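Local coordinates for protein serine protease inhibitor (Schistosoma haematobium, PDB 3STO) that probably inhibits serine proteases, as a member of the serpin family from a parasitic blood fluke, at residues A[193-204]-A[348-357]; A[212-222]-A[395-403]. One frame throughout, in Å; residues are numbered along the deposited sequence.

Contact 1. Residues A[193-204]-A[348-357]; sequences YFRDFWQSPFEP and LNESGIEATT
Trp198 lies flat over Gly352 and points its indole N-H into the backbone of the opposing segment. Gly352 CA sits 3.5 Å from the centroid of the five-membered ring, a CH-pi contact over the face. The glycine backbone angles and the closeness of Asp196 and Phe197 allow no side chain here. CG of Trp198 stands beside its own backbone N (chi1 -61°), which turns the indole back along 348-357. There NE1 donates to Asn349 O at 3.0 Å, almost straight and in the ring plane. Phe202 CE1 lies over the opposite face. Leu348 CG meets the ring edge at CZ2. The backbone of Trp198 also donates to Ser351 O. Asp196 and Ile353 form an antiparallel hydrogen-bonded pair. Phe202 N reaches Glu350 O at 3.0 Å. Asn349 OD1 accepts from Gly352 N, an Asx motif that holds the bend. Glu354 OE2 comes to 2.7 Å from Phe194 O. Both are acceptors, so the Glu354 carboxyl may be protonated. Its OE1 accepts from Lys347 N. A water lies between OE2 and Phe194 N and probably bridges them.

The other side is looser. Phe197 CD1 lies 3.9 Å from Ala355 CB, and Thr356 O is at the ring edge. Thr356 and Thr357 are exposed and poorly ordered. Pro201 CB touches Glu350 O, and exposed Pro204 lies beside Glu350 CG.

Segment 348-357 is consistent with the hinge of the reactive-centre loop at the breach of sheet A, as in other serpins. Strand 352-353 pairs with the end of strand 186-197, which also runs beside strands 112-124 and 339-348. Phe202 packs on strand 287-305. Glu350 makes a salt bridge with Lys297 of that strand, and its other carboxylate oxygen is hydrogen-bonded to Thr207.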
# COMPACT_ATOMS: atom_id res chain seq x y z
N TYR A 193 -2.74 7.26 0.67
CA TYR A 193 -3.01 8.11 -0.49
C TYR A 193 -1.69 8.65 -1.06
O TYR A 193 -0.95 9.38 -0.39
CB TYR A 193 -3.95 9.25 -0.08
CG TYR A 193 -4.56 10.06 -1.20
CD1 TYR A 193 -5.48 9.50 -2.07
CD2 TYR A 193 -4.24 11.41 -1.36
CE1 TYR A 193 -6.06 10.27 -3.08
CE2 TYR A 193 -4.81 12.18 -2.37
CZ TYR A 193 -5.73 11.61 -3.22
OH TYR A 193 -6.29 12.38 -4.22
N PHE A 194 -1.43 8.26 -2.30
CA PHE A 194 -0.32 8.78 -3.06
C PHE A 194 -0.84 9.66 -4.20
O PHE A 194 -1.78 9.31 -4.87
CB PHE A 194 0.51 7.63 -3.62
CG PHE A 194 1.74 8.07 -4.34
CD1 PHE A 194 1.67 8.53 -5.66
CD2 PHE A 194 2.98 8.06 -3.69
CE1 PHE A 194 2.82 8.95 -6.34
CE2 PHE A 194 4.13 8.47 -4.35
CZ PHE A 194 4.06 8.93 -5.68
N ARG A 195 -0.20 10.80 -4.42
CA ARG A 195 -0.61 11.71 -5.48
C ARG A 195 0.56 12.56 -6.01
O ARG A 195 1.24 13.26 -5.25
CB ARG A 195 -1.76 12.59 -5.02
CG ARG A 195 -2.27 13.53 -6.09
CD ARG A 195 -2.51 14.94 -5.52
NE ARG A 195 -3.91 15.18 -5.15
CZ ARG A 195 -4.29 16.08 -4.25
NH1 ARG A 195 -3.37 16.79 -3.61
NH2 ARG A 195 -5.58 16.25 -3.97
N ASP A 196 0.79 12.47 -7.31
CA ASP A 196 1.74 13.33 -7.99
C ASP A 196 1.56 13.32 -9.52
O ASP A 196 1.03 12.39 -10.08
CB ASP A 196 3.17 12.92 -7.63
CG ASP A 196 4.19 14.07 -7.85
OD1 ASP A 196 3.75 15.19 -8.19
OD2 ASP A 196 5.41 13.83 -7.69
N PHE A 197 2.00 14.40 -10.16
CA PHE A 197 2.10 14.49 -11.61
C PHE A 197 3.27 13.65 -12.10
O PHE A 197 4.22 13.40 -11.33
CB PHE A 197 2.35 15.95 -12.02
CG PHE A 197 1.16 16.84 -11.82
CD1 PHE A 197 -0.10 16.46 -12.25
CD2 PHE A 197 1.29 18.05 -11.17
CE1 PHE A 197 -1.20 17.27 -12.05
CE2 PHE A 197 0.19 18.87 -10.98
CZ PHE A 197 -1.05 18.47 -11.42
N TRP A 198 3.18 13.19 -13.35
CA TRP A 198 4.32 12.63 -14.05
C TRP A 198 5.37 13.71 -14.18
O TRP A 198 5.05 14.87 -14.37
CB TRP A 198 3.97 12.16 -15.48
CG TRP A 198 2.94 11.09 -15.51
CD1 TRP A 198 1.67 11.20 -16.01
CD2 TRP A 198 3.07 9.75 -15.00
NE1 TRP A 198 1.00 10.00 -15.84
CE2 TRP A 198 1.83 9.10 -15.24
CE3 TRP A 198 4.11 9.04 -14.37
CZ2 TRP A 198 1.61 7.76 -14.87
CZ3 TRP A 198 3.88 7.72 -14.00
CH2 TRP A 198 2.64 7.09 -14.25
N GLN A 199 6.62 13.30 -14.07
CA GLN A 199 7.72 14.15 -14.47
C GLN A 199 7.53 14.54 -15.97
O GLN A 199 7.73 15.69 -16.34
CB GLN A 199 9.06 13.45 -14.19
CG GLN A 199 10.27 14.35 -14.27
CD GLN A 199 10.60 14.73 -15.72
OE1 GLN A 199 10.51 13.90 -16.62
NE2 GLN A 199 10.95 15.98 -15.95
N SER A 200 7.12 13.57 -16.79
CA SER A 200 6.75 13.81 -18.20
C SER A 200 5.37 13.23 -18.60
O SER A 200 5.24 12.05 -18.93
CB SER A 200 7.84 13.27 -19.11
OG SER A 200 7.40 13.39 -20.43
N PRO A 201 4.33 14.06 -18.57
CA PRO A 201 2.94 13.62 -18.72
C PRO A 201 2.62 13.21 -20.13
O PRO A 201 3.31 13.64 -21.05
CB PRO A 201 2.13 14.89 -18.36
CG PRO A 201 3.12 15.86 -17.87
CD PRO A 201 4.41 15.52 -18.48
N PHE A 202 1.60 12.39 -20.30
CA PHE A 202 1.15 11.95 -21.61
C PHE A 202 0.33 13.07 -22.18
O PHE A 202 -0.29 13.81 -21.43
CB PHE A 202 0.25 10.71 -21.48
CG PHE A 202 0.96 9.46 -21.00
CD1 PHE A 202 1.08 9.20 -19.63
CD2 PHE A 202 1.49 8.55 -21.91
CE1 PHE A 202 1.70 8.04 -19.18
CE2 PHE A 202 2.13 7.38 -21.48
CZ PHE A 202 2.23 7.13 -20.08
N GLU A 203 0.35 13.23 -23.50
CA GLU A 203 -0.52 14.16 -24.19
C GLU A 203 -1.80 13.40 -24.50
O GLU A 203 -1.75 12.37 -25.16
CB GLU A 203 0.16 14.61 -25.50
CG GLU A 203 -0.08 16.08 -25.93
CD GLU A 203 -1.52 16.52 -25.78
OE1 GLU A 203 -2.39 15.98 -26.47
OE2 GLU A 203 -1.81 17.42 -24.95
N PRO A 204 -2.95 13.88 -24.01
CA PRO A 204 -4.28 13.27 -24.17
C PRO A 204 -4.69 13.05 -25.63
O PRO A 204 -5.38 12.07 -25.95
CB PRO A 204 -5.22 14.32 -23.56
CG PRO A 204 -4.37 15.08 -22.64
CD PRO A 204 -3.01 15.14 -23.25
N LEU A 348 -4.67 6.09 -12.56
CA LEU A 348 -3.65 6.53 -13.52
C LEU A 348 -4.29 7.26 -14.70
O LEU A 348 -5.28 6.79 -15.26
CB LEU A 348 -2.88 5.32 -14.04
CG LEU A 348 -1.37 5.26 -14.11
CD1 LEU A 348 -0.83 4.94 -12.75
CD2 LEU A 348 -1.01 4.14 -15.08
N ASN A 349 -3.75 8.40 -15.08
CA ASN A 349 -4.23 9.12 -16.24
C ASN A 349 -3.04 9.87 -16.83
O ASN A 349 -1.91 9.63 -16.42
CB ASN A 349 -5.43 10.04 -15.88
CG ASN A 349 -5.04 11.17 -14.93
OD1 ASN A 349 -3.87 11.50 -14.79
ND2 ASN A 349 -6.03 11.76 -14.27
N GLU A 350 -3.30 10.76 -17.80
CA GLU A 350 -2.26 11.49 -18.53
C GLU A 350 -1.48 12.48 -17.67
O GLU A 350 -0.34 12.78 -17.98
CB GLU A 350 -2.85 12.24 -19.73
CG GLU A 350 -3.38 11.36 -20.84
CD GLU A 350 -4.85 10.96 -20.65
OE1 GLU A 350 -5.42 11.22 -19.56
OE2 GLU A 350 -5.41 10.38 -21.61
N SER A 351 -2.11 13.00 -16.63
CA SER A 351 -1.48 13.95 -15.72
C SER A 351 -0.57 13.27 -14.71
O SER A 351 0.48 13.82 -14.36
CB SER A 351 -2.53 14.77 -14.97
OG SER A 351 -3.35 15.49 -15.86
N GLY A 352 -0.99 12.11 -14.21
CA GLY A 352 -0.18 11.41 -13.22
C GLY A 352 -0.95 10.34 -12.49
O GLY A 352 -1.76 9.65 -13.08
N ILE A 353 -0.67 10.21 -11.19
CA ILE A 353 -1.30 9.23 -10.31
C ILE A 353 -2.14 9.98 -9.31
O ILE A 353 -1.67 10.92 -8.70
CB ILE A 353 -0.23 8.38 -9.61
CG1 ILE A 353 0.54 7.57 -10.66
CG2 ILE A 353 -0.84 7.45 -8.56
CD1 ILE A 353 1.73 6.84 -10.08
N GLU A 354 -3.39 9.56 -9.15
CA GLU A 354 -4.38 10.33 -8.38
C GLU A 354 -4.31 11.83 -8.70
O GLU A 354 -4.57 12.67 -7.84
CB GLU A 354 -4.23 10.13 -6.87
CG GLU A 354 -4.83 8.84 -6.34
CD GLU A 354 -3.99 7.60 -6.62
OE1 GLU A 354 -4.10 7.05 -7.73
OE2 GLU A 354 -3.21 7.15 -5.73
N ALA A 355 -3.98 12.14 -9.95
CA ALA A 355 -3.83 13.53 -10.39
C ALA A 355 -5.09 14.06 -11.07
O ALA A 355 -6.03 13.31 -11.33
CB ALA A 355 -2.61 13.66 -11.31
N THR A 356 -5.08 15.35 -11.40
CA THR A 356 -6.19 15.98 -12.13
C THR A 356 -5.64 17.13 -12.98
O THR A 356 -4.76 17.86 -12.53
CB THR A 356 -7.28 16.52 -11.15
OG1 THR A 356 -7.63 15.52 -10.18
CG2 THR A 356 -8.54 16.95 -11.89
N THR A 357 -6.15 17.30 -14.20
CA THR A 357 -5.85 18.48 -15.04
C THR A 357 -6.80 18.58 -16.23
O THR A 357 -7.27 17.56 -16.74
CB THR A 357 -4.39 18.52 -15.59
OG1 THR A 357 -3.51 19.12 -14.63
CG2 THR A 357 -4.32 19.34 -16.87
O HOH W 1 -2.91 6.02 -3.11

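Contact 2. Residues A[212-222]-A[395-403]; sequences FYISPDRQITV and MAAKVMNPV
A beta hairpin, made of strands 208-215 and 218-236, meets the tail that follows strand 392-399 near the end of the modelled serpin chain. Its turn is type I, from Ser215 to Arg218. Arg218 is opposed by two residues, Ile214 and Ser215, a classic beta bulge whose backbone N atoms both donate to Arg218 O.

Pro402 is the main partner on the tail. Its CG stands 3.6 Å from the centroid of the Phe212 ring and only 3° off the ring normal, a CH-pi contact over the centre of the face. CD lies nearer the rim, 3.6 Å from Phe212 CE1. The ring edge meets Met400 O, which is 3.5 Å from CE1. With CG of Phe212 opposite its backbone N (chi1 -174°), the ring reaches out from the hairpin to the proline.

Ile220 and Val222 add methyl groups round the same proline. Ile220 CD1 is 3.9 Å from Pro402 CD, and Val222 CG1 is 4.0 Å from Pro402 CG. Ile220 CD1 also approaches Asn401 OD1 at 3.5 Å. From the other strand of the hairpin, Ile214 CD1 comes to 3.6 Å from that oxygen, so two isoleucine methyls meet the amide. The exposed Arg218 guanidinium has Asn401 ND2 at its edge.

The hairpin meets the tail through side chains and carbonyl oxygens, without strand pairing. Asn38 OD1 accepts from the backbone N of Met400 and Asn401 and helps to fix the tail. Phe298 touches Pro402 from strand 287-305. The hairpin corresponds to part of serpin beta sheet C, packed here on the tail after the last strand of the fold.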
# COMPACT_ATOMS: atom_id res chain seq x y z
N PHE A 212 -7.21 -4.68 -25.16
CA PHE A 212 -6.40 -5.19 -24.05
C PHE A 212 -6.72 -6.67 -23.88
O PHE A 212 -7.88 -7.05 -23.72
CB PHE A 212 -6.66 -4.39 -22.76
CG PHE A 212 -5.76 -4.76 -21.61
CD1 PHE A 212 -6.07 -5.85 -20.78
CD2 PHE A 212 -4.61 -4.01 -21.32
CE1 PHE A 212 -5.25 -6.19 -19.74
CE2 PHE A 212 -3.81 -4.34 -20.29
CZ PHE A 212 -4.12 -5.43 -19.48
N TYR A 213 -5.68 -7.50 -23.93
CA TYR A 213 -5.88 -8.93 -23.80
C TYR A 213 -5.88 -9.33 -22.34
O TYR A 213 -4.86 -9.20 -21.67
CB TYR A 213 -4.77 -9.68 -24.54
CG TYR A 213 -4.86 -11.21 -24.51
CD1 TYR A 213 -5.51 -11.91 -25.53
CD2 TYR A 213 -4.24 -11.95 -23.50
CE1 TYR A 213 -5.56 -13.30 -25.53
CE2 TYR A 213 -4.28 -13.35 -23.49
CZ TYR A 213 -4.94 -14.01 -24.51
OH TYR A 213 -4.99 -15.39 -24.53
N ILE A 214 -7.02 -9.80 -21.86
CA ILE A 214 -7.15 -10.34 -20.50
C ILE A 214 -6.85 -11.85 -20.44
O ILE A 214 -6.06 -12.29 -19.64
CB ILE A 214 -8.55 -10.09 -19.96
CG1 ILE A 214 -8.86 -8.59 -19.98
CG2 ILE A 214 -8.68 -10.66 -18.58
CD1 ILE A 214 -10.23 -8.26 -19.40
N SER A 215 -7.49 -12.61 -21.32
CA SER A 215 -7.29 -14.04 -21.43
C SER A 215 -7.84 -14.47 -22.80
O SER A 215 -8.42 -13.65 -23.51
CB SER A 215 -8.05 -14.77 -20.31
OG SER A 215 -9.45 -14.53 -20.40
N PRO A 216 -7.66 -15.75 -23.19
CA PRO A 216 -8.12 -16.20 -24.51
C PRO A 216 -9.57 -15.89 -24.77
O PRO A 216 -9.95 -15.55 -25.89
CB PRO A 216 -7.90 -17.71 -24.45
CG PRO A 216 -6.66 -17.84 -23.64
CD PRO A 216 -6.74 -16.73 -22.57
N ASP A 217 -10.39 -15.99 -23.74
CA ASP A 217 -11.82 -15.76 -23.93
C ASP A 217 -12.23 -14.31 -23.63
O ASP A 217 -13.42 -13.98 -23.65
CB ASP A 217 -12.63 -16.75 -23.08
CG ASP A 217 -12.33 -16.64 -21.57
OD1 ASP A 217 -11.13 -16.57 -21.15
OD2 ASP A 217 -13.31 -16.65 -20.79
N ARG A 218 -11.25 -13.44 -23.35
CA ARG A 218 -11.56 -12.08 -22.92
C ARG A 218 -10.63 -11.00 -23.48
O ARG A 218 -9.44 -10.96 -23.20
CB ARG A 218 -11.53 -11.99 -21.39
CG ARG A 218 -12.26 -13.07 -20.66
CD ARG A 218 -13.30 -12.49 -19.72
NE ARG A 218 -12.76 -11.68 -18.62
CZ ARG A 218 -11.93 -12.13 -17.67
NH1 ARG A 218 -11.49 -13.40 -17.69
NH2 ARG A 218 -11.53 -11.31 -16.70
N GLN A 219 -11.19 -10.10 -24.27
CA GLN A 219 -10.49 -8.87 -24.63
C GLN A 219 -11.36 -7.70 -24.30
O GLN A 219 -12.57 -7.80 -24.33
CB GLN A 219 -10.12 -8.84 -26.10
CG GLN A 219 -9.08 -9.87 -26.47
CD GLN A 219 -9.70 -11.24 -26.73
OE1 GLN A 219 -9.71 -12.11 -25.86
NE2 GLN A 219 -10.22 -11.44 -27.95
N ILE A 220 -10.75 -6.59 -23.92
CA ILE A 220 -11.54 -5.38 -23.73
C ILE A 220 -10.90 -4.22 -24.47
O ILE A 220 -9.76 -4.28 -24.99
CB ILE A 220 -11.74 -5.02 -22.26
CG1 ILE A 220 -10.39 -4.87 -21.56
CG2 ILE A 220 -12.60 -6.06 -21.56
CD1 ILE A 220 -10.50 -4.23 -20.21
N THR A 221 -11.66 -3.15 -24.52
CA THR A 221 -11.21 -1.92 -25.12
C THR A 221 -10.88 -0.99 -23.96
O THR A 221 -11.66 -0.85 -23.03
CB THR A 221 -12.31 -1.35 -26.03
OG1 THR A 221 -12.27 -2.03 -27.29
CG2 THR A 221 -12.13 0.14 -26.24
N VAL A 222 -9.70 -0.40 -24.01
CA VAL A 222 -9.23 0.49 -22.97
C VAL A 222 -8.88 1.83 -23.60
O VAL A 222 -8.68 1.93 -24.81
CB VAL A 222 -7.98 -0.08 -22.23
CG1 VAL A 222 -8.33 -1.32 -21.46
CG2 VAL A 222 -6.83 -0.35 -23.20
N MSE A 395 3.67 0.82 -2.92
CA MSE A 395 2.39 0.36 -3.45
C MSE A 395 2.75 -0.78 -4.43
O MSE A 395 3.67 -0.65 -5.24
CB MSE A 395 1.64 1.52 -4.09
CG MSE A 395 0.25 1.25 -4.64
SE MSE A 395 0.07 0.22 -6.31
CE MSE A 395 1.12 1.12 -7.71
N ALA A 396 2.06 -1.91 -4.29
CA ALA A 396 2.22 -3.08 -5.15
C ALA A 396 0.84 -3.43 -5.73
O ALA A 396 -0.17 -3.39 -5.04
CB ALA A 396 2.83 -4.28 -4.36
N ALA A 397 0.82 -3.75 -7.00
CA ALA A 397 -0.42 -3.95 -7.72
C ALA A 397 -0.26 -4.97 -8.83
O ALA A 397 0.77 -5.04 -9.49
CB ALA A 397 -0.95 -2.62 -8.30
N LYS A 398 -1.30 -5.76 -9.03
CA LYS A 398 -1.41 -6.56 -10.22
C LYS A 398 -2.67 -6.10 -11.00
O LYS A 398 -3.78 -6.04 -10.45
CB LYS A 398 -1.48 -8.04 -9.88
CG LYS A 398 -1.71 -8.93 -11.10
CD LYS A 398 -1.75 -10.39 -10.74
CE LYS A 398 -2.99 -10.73 -9.95
NZ LYS A 398 -3.32 -12.18 -10.10
N VAL A 399 -2.48 -5.77 -12.26
CA VAL A 399 -3.59 -5.32 -13.10
C VAL A 399 -3.91 -6.33 -14.20
O VAL A 399 -3.18 -6.46 -15.19
CB VAL A 399 -3.33 -3.92 -13.69
CG1 VAL A 399 -4.55 -3.44 -14.39
CG2 VAL A 399 -2.92 -2.93 -12.58
N MSE A 400 -4.99 -7.05 -14.00
CA MSE A 400 -5.44 -8.05 -14.96
C MSE A 400 -6.53 -7.51 -15.86
O MSE A 400 -6.64 -7.87 -17.03
CB MSE A 400 -5.97 -9.27 -14.23
CG MSE A 400 -4.91 -10.27 -13.90
SE MSE A 400 -5.68 -11.86 -13.05
CE MSE A 400 -4.00 -12.84 -12.85
N ASN A 401 -7.35 -6.65 -15.28
CA ASN A 401 -8.52 -6.14 -15.93
C ASN A 401 -8.60 -4.66 -15.60
O ASN A 401 -9.17 -4.28 -14.57
CB ASN A 401 -9.76 -6.85 -15.39
CG ASN A 401 -11.00 -6.63 -16.27
OD1 ASN A 401 -11.08 -5.69 -17.07
ND2 ASN A 401 -11.98 -7.50 -16.11
N PRO A 402 -8.04 -3.82 -16.48
CA PRO A 402 -8.12 -2.36 -16.28
C PRO A 402 -9.54 -1.89 -16.47
O PRO A 402 -10.21 -2.31 -17.40
CB PRO A 402 -7.20 -1.78 -17.37
CG PRO A 402 -6.74 -2.97 -18.23
CD PRO A 402 -7.49 -4.19 -17.80
N VAL A 403 -10.04 -1.07 -15.56
CA VAL A 403 -11.41 -0.58 -15.66
C VAL A 403 -11.56 0.62 -14.74
O VAL A 403 -10.61 1.39 -14.60
CB VAL A 403 -12.50 -1.69 -15.42
CG1 VAL A 403 -12.80 -2.44 -16.71
CG2 VAL A 403 -12.06 -2.67 -14.33

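Contacts 1 and 2 lie in one serpin domain, with centres 20 Å apart. Their nearest atoms are about 6 Å from each other, so they do not touch. The segments alternate along the chain, in the order 193-204, 212-222, 348-357 and 395-403. Only seven residues separate 204 from 212. Strand 287-305 is common ground: Phe202 and Leu348 of contact 1 rest on it, as do Phe212 and Pro402 of contact 2. Each contact joins the middle of the chain to its C-terminal part. The untraced residues 358-364 probably belong to the mobile reactive-centre loop, as expected for a serpin. Contact 1 would then hold the base of that loop, while segment 395-403 follows it in sequence.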